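Long-range contacts in citrate synthase (Thermotoga maritima, PDB 2P2W), which probably condenses oxaloacetate with acetyl-CoA and water to give citrate and free CoA, the step that feeds carbon into the tricarboxylic acid cycle: residues A214-E224 with E241-G249; H89-S99 with Y196-K207. All coordinates share one frame; numbering follows the deposited sequence.

Contact 1 of 2, residues A214-E224 with E241-G249; sequences ASEKVPPMLEE and EKRKIMGFG
M246 presses its thioether chain against one side of helix 214-224, and R243 reaches further along the same helix to meet E224. This is helix-on-loop packing within the mainly helical citrate synthase fold: the loop that follows helix 231-241 after a Schellman motif, with K242 as its positive-phi residue, runs back alongside helix 214-224. M246 illustrates how one flexible chain can read several helix positions. Its CB touches two partners, V218 CG2 at 3.9 Å and M221 SD at 4.0 Å. CG is then carried to K217, 3.7 Å from its CB. The bend at chi2 (-73°) turns SD back toward the start of the helix, where it lies 3.8 Å from A214 CB, while P209, in a loop of the same chain, also touches this side chain. M221 answers from the helix: its sulfur rests near the methyl CG2 of I245, and its CE comes within 3.5 Å of the carbonyl O of M246. G247 follows in a type II turn from I245 to F248. Its backbone angles call for glycine, and a side chain there would also press tightly on V218 CG2. A214 and V218 touch D300 and L301 of helix 299-309, so the packing borders the predicted active-site aspartate. At the exposed end, F234 of helix 231-241 packs on both E224 and R243. The R243 chain, extended from CG to NE, delivers its guanidinium end-on, nearly coplanar with the carboxylate (25° between planes), in a salt bridge of two nearly straight hydrogen bonds. NH1 meets the syn lone pair of E224 OE2 at 2.8 Å, and NH2 reaches E224 OE1, also at 2.8 Å, from 24° outside the carboxylate plane.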
loop_
_atom_site.group_PDB
_atom_site.type_symbol
_atom_site.label_atom_id
_atom_site.label_comp_id
_atom_site.label_asym_id
_atom_site.label_seq_id
_atom_site.Cartn_x
_atom_site.Cartn_y
_atom_site.Cartn_z
ATOM N N ALA A 214 2.151 -9.141 14.296
ATOM C CA ALA A 214 2.410 -9.486 15.688
ATOM C C ALA A 214 2.033 -10.954 15.910
ATOM O O ALA A 214 2.584 -11.621 16.786
ATOM C CB ALA A 214 1.598 -8.580 16.619
ATOM N N SER A 215 1.103 -11.457 15.103
ATOM C CA SER A 215 0.675 -12.848 15.227
ATOM C C SER A 215 1.827 -13.818 14.953
ATOM O O SER A 215 1.904 -14.882 15.564
ATOM C CB SER A 215 -0.489 -13.140 14.272
ATOM O OG SER A 215 -0.097 -13.023 12.913
ATOM N N GLU A 216 2.729 -13.451 14.046
ATOM C CA GLU A 216 3.861 -14.319 13.728
ATOM C C GLU A 216 4.963 -14.185 14.779
ATOM O O GLU A 216 5.819 -15.058 14.905
ATOM C CB GLU A 216 4.420 -13.985 12.342
ATOM C CG GLU A 216 3.358 -13.981 11.250
ATOM C CD GLU A 216 3.937 -13.901 9.850
ATOM O OE1 GLU A 216 5.138 -13.575 9.714
ATOM O OE2 GLU A 216 3.175 -14.157 8.887
ATOM N N LYS A 217 4.935 -13.092 15.535
ATOM C CA LYS A 217 5.938 -12.871 16.579
ATOM C C LYS A 217 5.567 -13.501 17.918
ATOM O O LYS A 217 6.380 -13.681 18.809
ATOM C CB LYS A 217 6.119 -11.356 16.765
ATOM C CG LYS A 217 7.107 -10.762 15.752
ATOM C CD LYS A 217 8.441 -10.325 16.367
ATOM C CE LYS A 217 9.454 -9.864 15.311
ATOM N NZ LYS A 217 10.772 -10.403 15.646
ATOM N N VAL A 218 4.262 -13.796 18.092
ATOM C CA VAL A 218 3.848 -14.322 19.387
ATOM C C VAL A 218 4.434 -15.702 19.726
ATOM O O VAL A 218 4.993 -15.918 20.797
ATOM C CB VAL A 218 2.327 -14.262 19.522
ATOM C CG1 VAL A 218 1.884 -15.122 20.710
ATOM C CG2 VAL A 218 1.894 -12.821 19.779
ATOM N N PRO A 219 4.269 -16.686 18.838
ATOM C CA PRO A 219 4.823 -18.006 19.094
ATOM C C PRO A 219 6.294 -17.979 19.572
ATOM O O PRO A 219 6.658 -18.575 20.575
ATOM C CB PRO A 219 4.605 -18.832 17.827
ATOM C CG PRO A 219 3.325 -18.281 17.210
ATOM C CD PRO A 219 3.488 -16.736 17.594
ATOM N N PRO A 220 7.170 -17.265 18.842
ATOM C CA PRO A 220 8.589 -17.180 19.223
ATOM C C PRO A 220 8.778 -16.485 20.577
ATOM O O PRO A 220 9.689 -16.816 21.352
ATOM C CB PRO A 220 9.210 -16.369 18.084
ATOM C CG PRO A 220 8.198 -15.973 17.043
ATOM C CD PRO A 220 6.925 -16.545 17.582
ATOM N N MET A 221 7.919 -15.511 20.852
ATOM C CA MET A 221 7.987 -14.783 22.111
ATOM C C MET A 221 7.597 -15.722 23.244
ATOM O O MET A 221 8.240 -15.748 24.295
ATOM C CB MET A 221 7.038 -13.585 22.091
ATOM C CG MET A 221 7.016 -12.812 23.396
ATOM S SD MET A 221 5.570 -11.752 23.541
ATOM C CE MET A 221 4.287 -12.962 23.794
ATOM N N LEU A 222 6.537 -16.494 23.024
ATOM C CA LEU A 222 6.074 -17.445 24.029
ATOM C C LEU A 222 7.174 -18.464 24.324
ATOM O O LEU A 222 7.406 -18.830 25.477
ATOM C CB LEU A 222 4.806 -18.157 23.532
ATOM C CG LEU A 222 3.589 -17.245 23.328
ATOM C CD1 LEU A 222 2.427 -18.038 22.732
ATOM C CD2 LEU A 222 3.196 -16.621 24.661
ATOM N N GLU A 223 7.859 -18.917 23.278
ATOM C CA GLU A 223 8.931 -19.889 23.445
ATOM C C GLU A 223 10.126 -19.252 24.147
ATOM O O GLU A 223 10.824 -19.910 24.930
ATOM C CB GLU A 223 9.305 -20.477 22.077
ATOM C CG GLU A 223 8.261 -21.509 21.637
ATOM C CD GLU A 223 8.193 -21.767 20.138
ATOM O OE1 GLU A 223 8.822 -21.029 19.358
ATOM O OE2 GLU A 223 7.470 -22.706 19.743
ATOM N N GLU A 224 10.340 -17.963 23.890
ATOM C CA GLU A 224 11.433 -17.231 24.518
ATOM C C GLU A 224 11.176 -17.189 26.023
ATOM O O GLU A 224 12.104 -17.291 26.827
ATOM C CB GLU A 224 11.500 -15.803 23.971
ATOM C CG GLU A 224 12.778 -15.073 24.327
ATOM C CD GLU A 224 12.720 -13.592 23.990
ATOM O OE1 GLU A 224 12.130 -13.239 22.947
ATOM O OE2 GLU A 224 13.276 -12.787 24.764
ATOM N N GLU A 241 13.504 -2.688 29.394
ATOM C CA GLU A 241 14.070 -2.460 28.066
ATOM C C GLU A 241 13.114 -1.703 27.156
ATOM O O GLU A 241 13.471 -1.346 26.035
ATOM C CB GLU A 241 14.408 -3.793 27.396
ATOM C CG GLU A 241 15.490 -4.590 28.085
ATOM C CD GLU A 241 15.625 -5.983 27.508
ATOM O OE1 GLU A 241 14.718 -6.402 26.756
ATOM O OE2 GLU A 241 16.627 -6.660 27.810
ATOM N N LYS A 242 11.900 -1.463 27.639
ATOM C CA LYS A 242 10.891 -0.774 26.847
ATOM C C LYS A 242 10.639 -1.588 25.580
ATOM O O LYS A 242 10.491 -1.038 24.487
ATOM C CB LYS A 242 11.362 0.639 26.486
ATOM C CG LYS A 242 11.487 1.570 27.690
ATOM C CD LYS A 242 11.866 2.983 27.264
ATOM C CE LYS A 242 11.830 3.948 28.443
ATOM N NZ LYS A 242 11.674 5.365 27.994
ATOM N N ARG A 243 10.612 -2.907 25.740
ATOM C CA ARG A 243 10.368 -3.814 24.624
ATOM C C ARG A 243 8.866 -4.033 24.502
ATOM O O ARG A 243 8.185 -4.267 25.500
ATOM C CB ARG A 243 11.072 -5.157 24.863
ATOM C CG ARG A 243 10.759 -6.218 23.814
ATOM C CD ARG A 243 11.483 -7.529 24.104
ATOM N NE ARG A 243 10.951 -8.629 23.300
ATOM C CZ ARG A 243 11.411 -9.876 23.337
ATOM N NH1 ARG A 243 12.422 -10.191 24.139
ATOM N NH2 ARG A 243 10.860 -10.808 22.573
ATOM N N LYS A 244 8.355 -3.957 23.280
ATOM C CA LYS A 244 6.931 -4.139 23.041
ATOM C C LYS A 244 6.537 -5.598 23.248
ATOM O O LYS A 244 7.115 -6.494 22.636
ATOM C CB LYS A 244 6.590 -3.702 21.612
ATOM C CG LYS A 244 5.321 -4.323 21.036
ATOM C CD LYS A 244 4.059 -3.710 21.600
ATOM C CE LYS A 244 2.842 -4.105 20.767
ATOM N NZ LYS A 244 1.947 -2.949 20.474
ATOM N N ILE A 245 5.563 -5.836 24.124
ATOM C CA ILE A 245 5.087 -7.193 24.375
ATOM C C ILE A 245 4.051 -7.526 23.298
ATOM O O ILE A 245 2.952 -6.975 23.290
ATOM C CB ILE A 245 4.437 -7.311 25.772
ATOM C CG1 ILE A 245 5.471 -6.976 26.852
ATOM C CG2 ILE A 245 3.892 -8.721 25.978
ATOM C CD1 ILE A 245 4.912 -6.955 28.266
ATOM N N MET A 246 4.418 -8.423 22.388
ATOM C CA MET A 246 3.540 -8.821 21.292
ATOM C C MET A 246 2.263 -9.504 21.782
ATOM O O MET A 246 2.284 -10.250 22.753
ATOM C CB MET A 246 4.300 -9.756 20.347
ATOM C CG MET A 246 5.475 -9.102 19.630
ATOM S SD MET A 246 4.945 -7.949 18.331
ATOM C CE MET A 246 6.453 -6.966 18.117
ATOM N N GLY A 247 1.148 -9.242 21.105
ATOM C CA GLY A 247 -0.104 -9.855 21.504
ATOM C C GLY A 247 -0.873 -9.046 22.532
ATOM O O GLY A 247 -1.971 -9.427 22.926
ATOM N N PHE A 248 -0.294 -7.935 22.974
ATOM C CA PHE A 248 -0.944 -7.066 23.955
ATOM C C PHE A 248 -0.995 -5.627 23.468
ATOM O O PHE A 248 -0.184 -5.216 22.634
ATOM C CB PHE A 248 -0.209 -7.096 25.302
ATOM C CG PHE A 248 -0.434 -8.348 26.090
ATOM C CD1 PHE A 248 0.151 -9.550 25.698
ATOM C CD2 PHE A 248 -1.240 -8.330 27.229
ATOM C CE1 PHE A 248 -0.063 -10.717 26.431
ATOM C CE2 PHE A 248 -1.459 -9.493 27.969
ATOM C CZ PHE A 248 -0.867 -10.692 27.566
ATOM N N GLY A 249 -1.946 -4.868 24.001
ATOM C CA GLY A 249 -2.084 -3.474 23.626
ATOM C C GLY A 249 -2.990 -3.238 22.433
ATOM O O GLY A 249 -3.200 -4.129 21.601
#

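Contact 2 of 2, residues H89-S99 with Y196-K207; sequences HYIDVLKIFLS and YSCIVGALGALK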
loop_
_atom_site.group_PDB
_atom_site.type_symbol
_atom_site.label_atom_id
_atom_site.label_comp_id
_atom_site.label_asym_id
_atom_site.label_seq_id
_atom_site.Cartn_x
_atom_site.Cartn_y
_atom_site.Cartn_z
ATOM N N HIS A 89 7.525 -15.210 1.775
ATOM C CA HIS A 89 6.577 -15.016 2.867
ATOM C C HIS A 89 5.212 -15.005 2.174
ATOM O O HIS A 89 5.066 -14.435 1.088
ATOM C CB HIS A 89 6.844 -13.679 3.571
ATOM C CG HIS A 89 5.996 -13.447 4.787
ATOM N ND1 HIS A 89 4.675 -13.058 4.712
ATOM C CD2 HIS A 89 6.286 -13.540 6.109
ATOM C CE1 HIS A 89 4.189 -12.916 5.934
ATOM N NE2 HIS A 89 5.146 -13.202 6.799
ATOM N N TYR A 90 4.214 -15.634 2.785
ATOM C CA TYR A 90 2.888 -15.702 2.171
ATOM C C TYR A 90 2.219 -14.368 1.839
ATOM O O TYR A 90 1.492 -14.276 0.848
ATOM C CB TYR A 90 1.972 -16.581 3.026
ATOM C CG TYR A 90 2.297 -18.048 2.867
ATOM C CD1 TYR A 90 1.748 -18.791 1.820
ATOM C CD2 TYR A 90 3.211 -18.679 3.714
ATOM C CE1 TYR A 90 2.102 -20.124 1.616
ATOM C CE2 TYR A 90 3.574 -20.013 3.516
ATOM C CZ TYR A 90 3.015 -20.726 2.464
ATOM O OH TYR A 90 3.378 -22.038 2.248
ATOM N N ILE A 91 2.454 -13.334 2.642
ATOM C CA ILE A 91 1.865 -12.030 2.343
ATOM C C ILE A 91 2.413 -11.547 0.995
ATOM O O ILE A 91 1.679 -10.975 0.180
ATOM C CB ILE A 91 2.202 -10.975 3.435
ATOM C CG1 ILE A 91 1.378 -11.239 4.703
ATOM C CG2 ILE A 91 1.929 -9.562 2.907
ATOM C CD1 ILE A 91 -0.130 -11.034 4.540
ATOM N N ASP A 92 3.705 -11.779 0.762
ATOM C CA ASP A 92 4.330 -11.367 -0.492
ATOM C C ASP A 92 3.788 -12.181 -1.662
ATOM O O ASP A 92 3.626 -11.661 -2.768
ATOM C CB ASP A 92 5.853 -11.511 -0.413
ATOM C CG ASP A 92 6.485 -10.481 0.508
ATOM O OD1 ASP A 92 5.837 -9.446 0.766
ATOM O OD2 ASP A 92 7.626 -10.698 0.963
ATOM N N VAL A 93 3.510 -13.456 -1.412
ATOM C CA VAL A 93 2.962 -14.335 -2.437
ATOM C C VAL A 93 1.625 -13.759 -2.902
ATOM O O VAL A 93 1.344 -13.700 -4.105
ATOM C CB VAL A 93 2.752 -15.766 -1.880
ATOM C CG1 VAL A 93 1.991 -16.618 -2.884
ATOM C CG2 VAL A 93 4.107 -16.398 -1.578
ATOM N N LEU A 94 0.810 -13.325 -1.943
ATOM C CA LEU A 94 -0.485 -12.727 -2.254
ATOM C C LEU A 94 -0.307 -11.474 -3.118
ATOM O O LEU A 94 -1.040 -11.275 -4.085
ATOM C CB LEU A 94 -1.231 -12.367 -0.964
ATOM C CG LEU A 94 -1.857 -13.534 -0.188
ATOM C CD1 LEU A 94 -2.344 -13.059 1.175
ATOM C CD2 LEU A 94 -3.003 -14.116 -0.997
ATOM N N LYS A 95 0.666 -10.633 -2.770
ATOM C CA LYS A 95 0.923 -9.411 -3.534
ATOM C C LYS A 95 1.184 -9.740 -4.997
ATOM O O LYS A 95 0.611 -9.132 -5.907
ATOM C CB LYS A 95 2.150 -8.672 -2.998
ATOM C CG LYS A 95 1.992 -8.004 -1.650
ATOM C CD LYS A 95 3.334 -7.412 -1.271
ATOM C CE LYS A 95 3.433 -7.103 0.207
ATOM N NZ LYS A 95 4.833 -6.720 0.541
ATOM N N ILE A 96 2.077 -10.702 -5.207
ATOM C CA ILE A 96 2.447 -11.132 -6.551
ATOM C C ILE A 96 1.243 -11.535 -7.389
ATOM O O ILE A 96 1.029 -11.011 -8.482
ATOM C CB ILE A 96 3.419 -12.331 -6.501
ATOM C CG1 ILE A 96 4.737 -11.907 -5.849
ATOM C CG2 ILE A 96 3.656 -12.866 -7.913
ATOM C CD1 ILE A 96 5.681 -13.073 -5.553
ATOM N N PHE A 97 0.453 -12.470 -6.879
ATOM C CA PHE A 97 -0.668 -12.967 -7.672
ATOM C C PHE A 97 -1.810 -11.941 -7.837
ATOM O O PHE A 97 -2.656 -12.056 -8.710
ATOM C CB PHE A 97 -1.176 -14.276 -7.049
ATOM C CG PHE A 97 -0.232 -15.401 -7.384
ATOM C CD1 PHE A 97 -0.190 -15.907 -8.679
ATOM C CD2 PHE A 97 0.632 -15.896 -6.419
ATOM C CE1 PHE A 97 0.723 -16.902 -9.008
ATOM C CE2 PHE A 97 1.546 -16.891 -6.754
ATOM C CZ PHE A 97 1.603 -17.396 -8.047
ATOM N N LEU A 98 -1.851 -10.920 -6.948
ATOM C CA LEU A 98 -2.882 -9.888 -7.121
ATOM C C LEU A 98 -2.441 -8.807 -8.113
ATOM O O LEU A 98 -3.195 -7.921 -8.495
ATOM C CB LEU A 98 -3.164 -9.221 -5.768
ATOM C CG LEU A 98 -3.837 -10.133 -4.739
ATOM C CD1 LEU A 98 -4.353 -9.348 -3.536
ATOM C CD2 LEU A 98 -5.040 -10.906 -5.283
ATOM N N SER A 99 -1.145 -8.874 -8.490
ATOM C CA SER A 99 -0.575 -7.838 -9.353
ATOM C C SER A 99 -0.368 -8.316 -10.798
ATOM O O SER A 99 0.276 -7.664 -11.608
ATOM C CB SER A 99 0.772 -7.415 -8.762
ATOM O OG SER A 99 0.557 -6.811 -7.487
ATOM N N TYR A 196 -7.094 -3.947 -6.578
ATOM C CA TYR A 196 -5.932 -4.784 -6.278
ATOM C C TYR A 196 -4.837 -3.959 -5.611
ATOM O O TYR A 196 -4.206 -4.410 -4.652
ATOM C CB TYR A 196 -5.405 -5.436 -7.556
ATOM C CG TYR A 196 -6.491 -6.153 -8.317
ATOM C CD1 TYR A 196 -7.188 -7.216 -7.736
ATOM C CD2 TYR A 196 -6.861 -5.737 -9.594
ATOM C CE1 TYR A 196 -8.235 -7.845 -8.412
ATOM C CE2 TYR A 196 -7.905 -6.359 -10.278
ATOM C CZ TYR A 196 -8.587 -7.409 -9.681
ATOM O OH TYR A 196 -9.630 -8.010 -10.352
ATOM N N SER A 197 -4.622 -2.747 -6.114
ATOM C CA SER A 197 -3.618 -1.861 -5.544
ATOM C C SER A 197 -3.948 -1.546 -4.087
ATOM O O SER A 197 -3.059 -1.530 -3.231
ATOM C CB SER A 197 -3.526 -0.563 -6.347
ATOM O OG SER A 197 -2.959 -0.794 -7.625
ATOM N N CYS A 198 -5.223 -1.289 -3.804
ATOM C CA CYS A 198 -5.639 -0.992 -2.438
ATOM C C CYS A 198 -5.308 -2.182 -1.537
ATOM O O CYS A 198 -4.744 -2.020 -0.454
ATOM C CB CYS A 198 -7.146 -0.720 -2.378
ATOM S SG CYS A 198 -7.708 0.651 -3.412
ATOM N N ILE A 199 -5.658 -3.380 -1.998
ATOM C CA ILE A 199 -5.415 -4.600 -1.233
ATOM C C ILE A 199 -3.927 -4.876 -1.001
ATOM O O ILE A 199 -3.521 -5.234 0.110
ATOM C CB ILE A 199 -6.080 -5.813 -1.931
ATOM C CG1 ILE A 199 -7.596 -5.588 -1.992
ATOM C CG2 ILE A 199 -5.757 -7.107 -1.177
ATOM C CD1 ILE A 199 -8.363 -6.631 -2.807
ATOM N N VAL A 200 -3.112 -4.707 -2.039
ATOM C CA VAL A 200 -1.680 -4.945 -1.916
ATOM C C VAL A 200 -1.037 -4.012 -0.889
ATOM O O VAL A 200 -0.101 -4.400 -0.190
ATOM C CB VAL A 200 -0.988 -4.812 -3.289
ATOM C CG1 VAL A 200 0.522 -4.819 -3.133
ATOM C CG2 VAL A 200 -1.422 -5.973 -4.175
ATOM N N GLY A 201 -1.539 -2.783 -0.794
ATOM C CA GLY A 201 -1.010 -1.857 0.190
ATOM C C GLY A 201 -1.452 -2.297 1.580
ATOM O O GLY A 201 -0.670 -2.267 2.534
ATOM N N ALA A 202 -2.710 -2.711 1.693
ATOM C CA ALA A 202 -3.253 -3.176 2.971
ATOM C C ALA A 202 -2.450 -4.385 3.464
ATOM O O ALA A 202 -2.140 -4.503 4.651
ATOM C CB ALA A 202 -4.722 -3.548 2.811
ATOM N N LEU A 203 -2.117 -5.280 2.542
ATOM C CA LEU A 203 -1.337 -6.466 2.878
ATOM C C LEU A 203 -0.001 -6.050 3.484
ATOM O O LEU A 203 0.443 -6.621 4.479
ATOM C CB LEU A 203 -1.098 -7.315 1.624
ATOM C CG LEU A 203 -2.326 -8.061 1.082
ATOM C CD1 LEU A 203 -2.032 -8.615 -0.306
ATOM C CD2 LEU A 203 -2.697 -9.184 2.048
ATOM N N GLY A 204 0.636 -5.055 2.875
ATOM C CA GLY A 204 1.917 -4.577 3.366
ATOM C C GLY A 204 1.833 -4.076 4.796
ATOM O O GLY A 204 2.729 -4.322 5.603
ATOM N N ALA A 205 0.751 -3.370 5.110
ATOM C CA ALA A 205 0.547 -2.840 6.454
ATOM C C ALA A 205 0.223 -3.951 7.453
ATOM O O ALA A 205 0.731 -3.959 8.577
ATOM C CB ALA A 205 -0.579 -1.818 6.443
ATOM N N LEU A 206 -0.624 -4.890 7.043
ATOM C CA LEU A 206 -1.011 -5.985 7.928
ATOM C C LEU A 206 0.208 -6.816 8.326
ATOM O O LEU A 206 0.276 -7.354 9.433
ATOM C CB LEU A 206 -2.050 -6.877 7.241
ATOM C CG LEU A 206 -2.737 -7.907 8.141
ATOM C CD1 LEU A 206 -3.612 -7.180 9.143
ATOM C CD2 LEU A 206 -3.579 -8.868 7.303
ATOM N N LYS A 207 1.172 -6.892 7.412
ATOM C CA LYS A 207 2.403 -7.652 7.602
ATOM C C LYS A 207 3.290 -7.148 8.742
ATOM O O LYS A 207 4.036 -7.926 9.345
ATOM C CB LYS A 207 3.195 -7.646 6.288
ATOM C CG LYS A 207 4.419 -8.549 6.264
ATOM C CD LYS A 207 5.099 -8.492 4.904
ATOM C CE LYS A 207 6.254 -9.475 4.812
ATOM N NZ LYS A 207 7.135 -9.150 3.656
#
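Helices 90-98 and 196-207 run antiparallel, their axes 9.7 Å apart at closest approach and 171° between directions, with I91 opposite L203, K95 opposite V200 and L98 opposite Y196. L203 is the central knob, seated in a hole formed by I91, L94, K95 and L98: its CD1 lies 3.9 Å from L94 CB, and its CD2 packs against the terminal methyls of I91 and L94. Farther along, L98 CD1 meets I199 CG2 at 3.5 Å, the two chains crossing at about a right angle. V200 divides its methyls, CG1 against K95 CG and CG2 toward L98 CB and S99 OG. This knob-into-hole packing joins two helices of the buried citrate synthase core, and one flank of the pair, with K95, S99 and V200, meets the second subunit, where V200 packs on V200 of that chain. At the other end K207, its CG trans to the backbone N (chi1 -172°) and the chain extended beyond, runs past I91 in the opposite direction and sets CE over the H89 ring face, 4.0 Å from the centroid, a CH-pi contact. H89 is the N-cap residue of helix 90-98: its ND1 accepts from I91 N at 3.0 Å, while NE2 has E216 as partner. D92 salt-bridges both lysines: K207 NZ makes weak hydrogen bonds to both its oxygens, and K95 NZ donates to D92 OD1 at 2.9 Å; D194 and S197 of the second subunit bind K207 and K95 respectively. With an asparagine in place of D92, the charge shared by K95 and K207 would be gone, and their ammonium groups, 4.6 Å apart from K95 NZ to K207 NZ, would probably repel each other less screened, though K207 would keep D194 of the second subunit.

In the fold
Read from the N terminus, helix 90-98 comes first, and contact 2 closes a long loop when helix 195-207 returns to it after 96 intervening residues, 56 of them helical. Only then does contact 1 open: helix 214-225 follows directly, and the chain needs just 16 more residues, mostly helix 231-241, to come back on it. The two loops therefore stand in series, neither nested nor crossed, with centres 23 Å apart. Contact 2 lies in the buried helical core facing the second subunit; contact 1 is more peripheral and borders the predicted active site. They touch where H89 NE2 and E216 OE1 pair in a probable hydrogen bond, 2.9 Å apart.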